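PDB 3GAZ: alcohol dehydrogenase superfamily protein from Novosphingobium aromaticivorans, which probably acts as an NADP-dependent oxidoreductase of the medium-chain dehydrogenase/reductase superfamily, its precise substrate and reaction being unassigned. Local coordinates for residues Ile39-Thr44 and Gln127-Pro132; Glu203-Ala208 and Ser232-Lys237. One frame throughout, in Å; residues are numbered along the deposited sequence.

Contact 1: residues Ile39-Thr44 and Gln127-Pro132; sequences IEASGT and QASVLP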
ATOM      1  N   ILE A  39      -7.192  13.717 -14.681  1.00 14.49           N
ATOM      2  CA  ILE A  39      -7.879  14.321 -13.549  1.00 14.44           C
ATOM      3  C   ILE A  39      -8.142  15.811 -13.709  1.00 15.62           C
ATOM      4  O   ILE A  39      -7.217  16.598 -13.908  1.00 15.54           O
ATOM      5  CB  ILE A  39      -7.074  14.082 -12.248  1.00 14.55           C
ATOM      6  CG1 ILE A  39      -6.896  12.573 -12.026  1.00 14.02           C
ATOM      7  CG2 ILE A  39      -7.792  14.725 -11.064  1.00 15.27           C
ATOM      8  CD1 ILE A  39      -6.001  12.210 -10.840  1.00 14.19           C
ATOM      9  N   GLU A  40      -9.413  16.192 -13.612  1.00 13.80           N
ATOM     10  CA  GLU A  40      -9.795  17.593 -13.738  1.00 15.74           C
ATOM     11  C   GLU A  40     -10.074  18.227 -12.372  1.00 15.29           C
ATOM     12  O   GLU A  40      -9.863  19.424 -12.181  1.00 15.17           O
ATOM     13  CB  GLU A  40     -11.008  17.717 -14.675  1.00 15.45           C
ATOM     14  CG  GLU A  40     -10.659  17.311 -16.111  1.00 17.78           C
ATOM     15  CD  GLU A  40     -11.829  17.377 -17.079  1.00 20.45           C
ATOM     16  OE1 GLU A  40     -12.547  18.398 -17.086  1.00 17.25           O
ATOM     17  OE2 GLU A  40     -12.015  16.408 -17.847  1.00 22.53           O
ATOM     18  N   ALA A  41     -10.526  17.414 -11.423  1.00 14.37           N
ATOM     19  CA  ALA A  41     -10.811  17.882 -10.072  1.00 14.65           C
ATOM     20  C   ALA A  41     -10.448  16.795  -9.062  1.00 13.55           C
ATOM     21  O   ALA A  41     -10.740  15.611  -9.271  1.00 11.35           O
ATOM     22  CB  ALA A  41     -12.287  18.257  -9.936  1.00 15.68           C
ATOM     23  N   SER A  42      -9.800  17.210  -7.976  1.00 11.11           N
ATOM     24  CA  SER A  42      -9.375  16.304  -6.916  1.00 11.54           C
ATOM     25  C   SER A  42     -10.121  16.681  -5.632  1.00 11.67           C
ATOM     26  O   SER A  42     -10.035  17.819  -5.166  1.00 11.00           O
ATOM     27  CB  SER A  42      -7.857  16.427  -6.711  1.00 11.47           C
ATOM     28  OG  SER A  42      -7.386  15.603  -5.653  1.00 12.13           O
ATOM     29  N   GLY A  43     -10.859  15.729  -5.071  1.00 11.91           N
ATOM     30  CA  GLY A  43     -11.611  15.996  -3.855  1.00 12.54           C
ATOM     31  C   GLY A  43     -10.778  15.750  -2.613  1.00 12.65           C
ATOM     32  O   GLY A  43     -10.168  14.693  -2.476  1.00 10.65           O
ATOM     33  N   THR A  44     -10.754  16.722  -1.703  1.00 12.27           N
ATOM     34  CA  THR A  44      -9.976  16.589  -0.478  1.00 12.38           C
ATOM     35  C   THR A  44     -10.763  15.929   0.642  1.00 13.27           C
ATOM     36  O   THR A  44     -11.988  15.841   0.595  1.00 13.01           O
ATOM     37  CB  THR A  44      -9.491  17.966   0.051  1.00 14.01           C
ATOM     38  OG1 THR A  44     -10.614  18.715   0.536  1.00 14.55           O
ATOM     39  CG2 THR A  44      -8.797  18.756  -1.052  1.00 12.86           C
ATOM     40  N   GLN A 127     -17.837  19.477  -8.211  1.00 15.60           N
ATOM     41  CA  GLN A 127     -18.931  18.874  -7.451  1.00 15.04           C
ATOM     42  C   GLN A 127     -18.823  17.355  -7.349  1.00 15.13           C
ATOM     43  O   GLN A 127     -19.031  16.781  -6.282  1.00 15.05           O
ATOM     44  CB  GLN A 127     -20.280  19.215  -8.087  1.00 15.86           C
ATOM     45  CG  GLN A 127     -20.768  20.629  -7.871  1.00 14.49           C
ATOM     46  CD  GLN A 127     -22.088  20.872  -8.583  1.00 18.61           C
ATOM     47  OE1 GLN A 127     -22.179  20.731  -9.802  1.00 18.81           O
ATOM     48  NE2 GLN A 127     -23.119  21.231  -7.826  1.00 18.72           N
ATOM     49  N   ALA A 128     -18.520  16.707  -8.467  1.00 13.37           N
ATOM     50  CA  ALA A 128     -18.409  15.256  -8.496  1.00 12.32           C
ATOM     51  C   ALA A 128     -17.193  14.747  -7.726  1.00 13.75           C
ATOM     52  O   ALA A 128     -17.250  13.686  -7.108  1.00 12.19           O
ATOM     53  CB  ALA A 128     -18.350  14.773  -9.938  1.00 10.76           C
ATOM     54  N   SER A 129     -16.102  15.510  -7.755  1.00 12.30           N
ATOM     55  CA  SER A 129     -14.870  15.105  -7.076  1.00 13.84           C
ATOM     56  C   SER A 129     -14.956  14.980  -5.548  1.00 12.72           C
ATOM     57  O   SER A 129     -14.183  14.235  -4.948  1.00 14.14           O
ATOM     58  CB  SER A 129     -13.732  16.065  -7.434  1.00 12.69           C
ATOM     59  OG  SER A 129     -13.882  17.312  -6.775  1.00 13.78           O
ATOM     60  N   VAL A 130     -15.883  15.693  -4.916  1.00 13.41           N
ATOM     61  CA  VAL A 130     -15.998  15.634  -3.455  1.00 12.26           C
ATOM     62  C   VAL A 130     -17.038  14.636  -2.963  1.00 13.85           C
ATOM     63  O   VAL A 130     -17.297  14.543  -1.766  1.00 13.05           O
ATOM     64  CB  VAL A 130     -16.358  17.014  -2.861  1.00 11.48           C
ATOM     65  CG1 VAL A 130     -15.266  18.011  -3.169  1.00 11.50           C
ATOM     66  CG2 VAL A 130     -17.705  17.494  -3.420  1.00 12.81           C
ATOM     67  N   LEU A 131     -17.613  13.871  -3.883  1.00 13.70           N
ATOM     68  CA  LEU A 131     -18.660  12.913  -3.537  1.00 14.46           C
ATOM     69  C   LEU A 131     -18.264  11.465  -3.179  1.00 13.48           C
ATOM     70  O   LEU A 131     -18.748  10.913  -2.193  1.00 13.20           O
ATOM     71  CB  LEU A 131     -19.677  12.887  -4.686  1.00 15.73           C
ATOM     72  CG  LEU A 131     -21.163  12.618  -4.438  1.00 19.87           C
ATOM     73  CD1 LEU A 131     -21.703  13.512  -3.330  1.00 16.90           C
ATOM     74  CD2 LEU A 131     -21.920  12.879  -5.745  1.00 20.96           C
ATOM     75  N   PRO A 132     -17.370  10.839  -3.964  1.00 13.48           N
ATOM     76  CA  PRO A 132     -16.943   9.450  -3.721  1.00 12.31           C
ATOM     77  C   PRO A 132     -16.787   8.921  -2.287  1.00 11.74           C
ATOM     78  O   PRO A 132     -17.630   8.163  -1.817  1.00 10.57           O
ATOM     79  CB  PRO A 132     -15.655   9.344  -4.530  1.00 13.31           C
ATOM     80  CG  PRO A 132     -15.960  10.210  -5.721  1.00 14.42           C
ATOM     81  CD  PRO A 132     -16.580  11.441  -5.054  1.00 12.13           C
TER
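Ser-129, of helix 125-129, lies against the backbone of strand 41-43 and meets it with both its side chain and its carbonyl. Its CB packs 3.6 Å from Ala-41 CB, methylene on methyl, and also lies 3.5 Å from the carbonyl oxygen Ala-41 O. The hydroxyl does not bond to the strand: Ser-129 OG stands 3.7 Å from Ala-41 CB, and it is satisfied within its own helix by the carbonyl O of Arg-126. With chi1 at 74° the hydroxyl folds back toward the preceding turn, where Arg-126 O receives it.

The carbonyl of Ser-129 reaches Gly-43 instead. Gly-43 CA lies 3.3 Å from Ser-129 O in a CA-H...O contact with an angle of 149° at the hydrogen, and this is the one directional interaction between the two segments, which share no conventional hydrogen bond. The approach is possible because Gly-43 has no side chain to keep the oxygen away. Val-130, the next residue, adds a looser apolar touch through CG1, 4.2 Å from Gly-43 CA. With all the touching residues buried, small side chains and bare backbone let strand and helix come together, and the CA atoms of Gly-43 and Val-130 are 4.4 Å apart.

The site belongs to the GroES-like part of the medium-chain dehydrogenase fold. At the start of strand 41-43 the chain bends at a classic beta bulge, Glu-40 and Ala-41 together lying opposite Ala-72 of strand 70-78. Strand 41-43 runs antiparallel to strands 70-78 and 332-334, and the helix packs on both neighbours as well, Ser-129 touching Ala-72 and Ala-332.

Contact 2: residues Glu203-Ala208 and Ser232-Lys237; sequences EPEDYA and SFSAVK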
ATOM      1  N   GLU A 203     -29.432  17.767  24.296  1.00 23.72           N
ATOM      2  CA  GLU A 203     -29.205  16.403  24.764  1.00 22.82           C
ATOM      3  C   GLU A 203     -30.090  15.417  24.002  1.00 22.03           C
ATOM      4  O   GLU A 203     -31.186  15.767  23.556  1.00 18.63           O
ATOM      5  CB  GLU A 203     -29.493  16.297  26.264  1.00 25.14           C
ATOM      6  CG  GLU A 203     -28.608  17.167  27.148  1.00 29.99           C
ATOM      7  CD  GLU A 203     -27.129  16.829  27.025  1.00 33.18           C
ATOM      8  OE1 GLU A 203     -26.769  15.642  27.176  1.00 34.92           O
ATOM      9  OE2 GLU A 203     -26.325  17.755  26.786  1.00 34.64           O
ATOM     10  N   PRO A 204     -29.622  14.167  23.847  1.00 20.62           N
ATOM     11  CA  PRO A 204     -30.375  13.133  23.134  1.00 21.26           C
ATOM     12  C   PRO A 204     -31.760  12.916  23.735  1.00 22.69           C
ATOM     13  O   PRO A 204     -32.749  12.830  23.009  1.00 20.47           O
ATOM     14  CB  PRO A 204     -29.483  11.896  23.273  1.00 21.41           C
ATOM     15  CG  PRO A 204     -28.103  12.477  23.389  1.00 20.18           C
ATOM     16  CD  PRO A 204     -28.333  13.637  24.326  1.00 21.20           C
ATOM     17  N   GLU A 205     -31.823  12.832  25.063  1.00 24.02           N
ATOM     18  CA  GLU A 205     -33.094  12.618  25.744  1.00 27.07           C
ATOM     19  C   GLU A 205     -34.082  13.725  25.422  1.00 25.82           C
ATOM     20  O   GLU A 205     -35.289  13.492  25.364  1.00 27.48           O
ATOM     21  CB  GLU A 205     -32.898  12.534  27.263  1.00 30.23           C
ATOM     22  CG  GLU A 205     -32.069  13.659  27.855  1.00 34.63           C
ATOM     23  CD  GLU A 205     -30.640  13.235  28.125  1.00 36.89           C
ATOM     24  OE1 GLU A 205     -29.993  12.704  27.198  1.00 36.87           O
ATOM     25  OE2 GLU A 205     -30.164  13.434  29.265  1.00 41.40           O
ATOM     26  N   ASP A 206     -33.569  14.928  25.200  1.00 25.38           N
ATOM     27  CA  ASP A 206     -34.429  16.057  24.891  1.00 22.54           C
ATOM     28  C   ASP A 206     -34.922  16.043  23.445  1.00 21.30           C
ATOM     29  O   ASP A 206     -36.126  16.154  23.210  1.00 19.88           O
ATOM     30  CB  ASP A 206     -33.716  17.376  25.202  1.00 26.16           C
ATOM     31  CG  ASP A 206     -33.308  17.488  26.665  1.00 31.01           C
ATOM     32  OD1 ASP A 206     -33.963  16.850  27.515  1.00 32.58           O
ATOM     33  OD2 ASP A 206     -32.342  18.219  26.970  1.00 33.71           O
ATOM     34  N   TYR A 207     -34.024  15.902  22.468  1.00 19.31           N
ATOM     35  CA  TYR A 207     -34.511  15.878  21.093  1.00 18.46           C
ATOM     36  C   TYR A 207     -35.242  14.581  20.759  1.00 16.95           C
ATOM     37  O   TYR A 207     -36.091  14.563  19.869  1.00 17.38           O
ATOM     38  CB  TYR A 207     -33.401  16.180  20.064  1.00 18.76           C
ATOM     39  CG  TYR A 207     -32.143  15.341  20.100  1.00 17.42           C
ATOM     40  CD1 TYR A 207     -30.935  15.883  20.556  1.00 18.41           C
ATOM     41  CD2 TYR A 207     -32.131  14.038  19.600  1.00 18.39           C
ATOM     42  CE1 TYR A 207     -29.745  15.152  20.501  1.00 19.24           C
ATOM     43  CE2 TYR A 207     -30.947  13.295  19.543  1.00 17.75           C
ATOM     44  CZ  TYR A 207     -29.760  13.861  19.991  1.00 19.25           C
ATOM     45  OH  TYR A 207     -28.592  13.141  19.908  1.00 21.67           O
ATOM     46  N   ALA A 208     -34.939  13.505  21.481  1.00 15.77           N
ATOM     47  CA  ALA A 208     -35.628  12.233  21.258  1.00 15.51           C
ATOM     48  C   ALA A 208     -37.067  12.387  21.758  1.00 14.39           C
ATOM     49  O   ALA A 208     -38.015  11.851  21.169  1.00 14.43           O
ATOM     50  CB  ALA A 208     -34.933  11.101  22.020  1.00 16.74           C
ATOM     51  N   SER A 232     -25.085   8.834  20.604  1.00 14.74           N
ATOM     52  CA  SER A 232     -25.840   8.045  19.638  1.00 14.17           C
ATOM     53  C   SER A 232     -26.446   6.821  20.321  1.00 14.91           C
ATOM     54  O   SER A 232     -27.573   6.425  20.022  1.00 14.26           O
ATOM     55  CB  SER A 232     -24.928   7.603  18.490  1.00 12.73           C
ATOM     56  OG  SER A 232     -24.398   8.731  17.805  1.00 14.91           O
ATOM     57  N   PHE A 233     -25.689   6.215  21.230  1.00 15.76           N
ATOM     58  CA  PHE A 233     -26.181   5.049  21.956  1.00 15.94           C
ATOM     59  C   PHE A 233     -27.370   5.495  22.802  1.00 17.10           C
ATOM     60  O   PHE A 233     -28.287   4.722  23.065  1.00 15.36           O
ATOM     61  CB  PHE A 233     -25.099   4.478  22.882  1.00 15.42           C
ATOM     62  CG  PHE A 233     -23.952   3.800  22.165  1.00 14.79           C
ATOM     63  CD1 PHE A 233     -24.033   3.469  20.817  1.00 14.92           C
ATOM     64  CD2 PHE A 233     -22.813   3.430  22.873  1.00 15.45           C
ATOM     65  CE1 PHE A 233     -22.990   2.779  20.182  1.00 15.21           C
ATOM     66  CE2 PHE A 233     -21.766   2.741  22.248  1.00 16.94           C
ATOM     67  CZ  PHE A 233     -21.861   2.411  20.902  1.00 13.94           C
ATOM     68  N   SER A 234     -27.338   6.752  23.228  1.00 17.07           N
ATOM     69  CA  SER A 234     -28.400   7.306  24.057  1.00 18.56           C
ATOM     70  C   SER A 234     -29.675   7.621  23.265  1.00 18.09           C
ATOM     71  O   SER A 234     -30.785   7.475  23.779  1.00 18.97           O
ATOM     72  CB  SER A 234     -27.887   8.568  24.758  1.00 21.18           C
ATOM     73  OG  SER A 234     -28.880   9.127  25.595  1.00 27.41           O
ATOM     74  N   ALA A 235     -29.514   8.028  22.010  1.00 16.75           N
ATOM     75  CA  ALA A 235     -30.647   8.386  21.156  1.00 14.20           C
ATOM     76  C   ALA A 235     -31.325   7.232  20.414  1.00 14.14           C
ATOM     77  O   ALA A 235     -32.448   7.381  19.932  1.00 13.84           O
ATOM     78  CB  ALA A 235     -30.203   9.441  20.146  1.00 16.16           C
ATOM     79  N   VAL A 236     -30.651   6.088  20.312  1.00 14.45           N
ATOM     80  CA  VAL A 236     -31.209   4.947  19.587  1.00 14.15           C
ATOM     81  C   VAL A 236     -32.402   4.296  20.294  1.00 16.54           C
ATOM     82  O   VAL A 236     -32.450   4.222  21.521  1.00 15.65           O
ATOM     83  CB  VAL A 236     -30.106   3.877  19.308  1.00 14.97           C
ATOM     84  CG1 VAL A 236     -29.712   3.165  20.598  1.00 16.46           C
ATOM     85  CG2 VAL A 236     -30.583   2.888  18.253  1.00 15.66           C
ATOM     86  N   LYS A 237     -33.366   3.838  19.497  1.00 17.38           N
ATOM     87  CA  LYS A 237     -34.575   3.185  19.996  1.00 19.83           C
ATOM     88  C   LYS A 237     -34.238   1.759  20.426  1.00 18.95           C
ATOM     89  O   LYS A 237     -33.230   1.210  19.996  1.00 19.88           O
ATOM     90  CB  LYS A 237     -35.635   3.159  18.885  1.00 19.87           C
ATOM     91  CG  LYS A 237     -36.931   2.432  19.228  1.00 23.77           C
ATOM     92  CD  LYS A 237     -37.890   2.412  18.033  1.00 25.16           C
ATOM     93  CE  LYS A 237     -38.336   3.820  17.641  1.00 25.93           C
ATOM     94  NZ  LYS A 237     -39.191   3.845  16.414  1.00 24.93           N
TER
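Apolar contacts converge on the methyl group of Ala-235, in the last turn of helix 227-235. Pro-204, the first residue of helix 204-212, brings its CB to 4.0 Å from Ala-235 CB, and the ring of Tyr-207 reaches the same methyl, with CE2 also 4.0 Å from Ala-235 CB. Tyr-207 gets there because chi1 of 54° swings its ring back beside its own helix, where Pro-204 CA lies over one face of the ring, near its edge atoms rather than its centre. The start of one helix thus abuts the end of another. Both belong to the Rossmann-type nucleotide-binding domain, where they pack beside the parallel sheet: Tyr-207 and Ala-235 each rest on Phe-217 of strand 217-222 and Leu-155 of strand 153-157.

The polar groups of Ser-234 and Glu-205 lie toward the solvent side, and no hydrogen bond joins the segments. Ser-234 turns its hydroxyl away from its own amide (chi1 -179°) and lays it against the proline ring, OG being 3.7 Å from Pro-204 CB. The carboxylate of Glu-205 bends toward that hydroxyl but remains at 4.1 Å, measured from Glu-205 OE1 to Ser-234 OG. On the buried side, Tyr-207 OH makes a weak hydrogen bond to Gln-157 NE2.

Contacts 1 and 2 share no helix or strand and lie on opposite sides of the chain's centre, their own centres about 34 Å apart. Contact 1 is wholly buried in the GroES-like part and sets a helix against a strand of a mixed sheet. Contact 2 joins two helices of the Rossmann-type domain, farther from the centre, with a buried apolar side and an outer edge, at Glu-205, exposed to solvent. Their buried areas are similar, 169 and 179 Å². The deep contact combines small side chains with a close carbonyl-to-CA approach, whereas the outer one relies on proline, aromatic and methyl groups flanked by polar side chains.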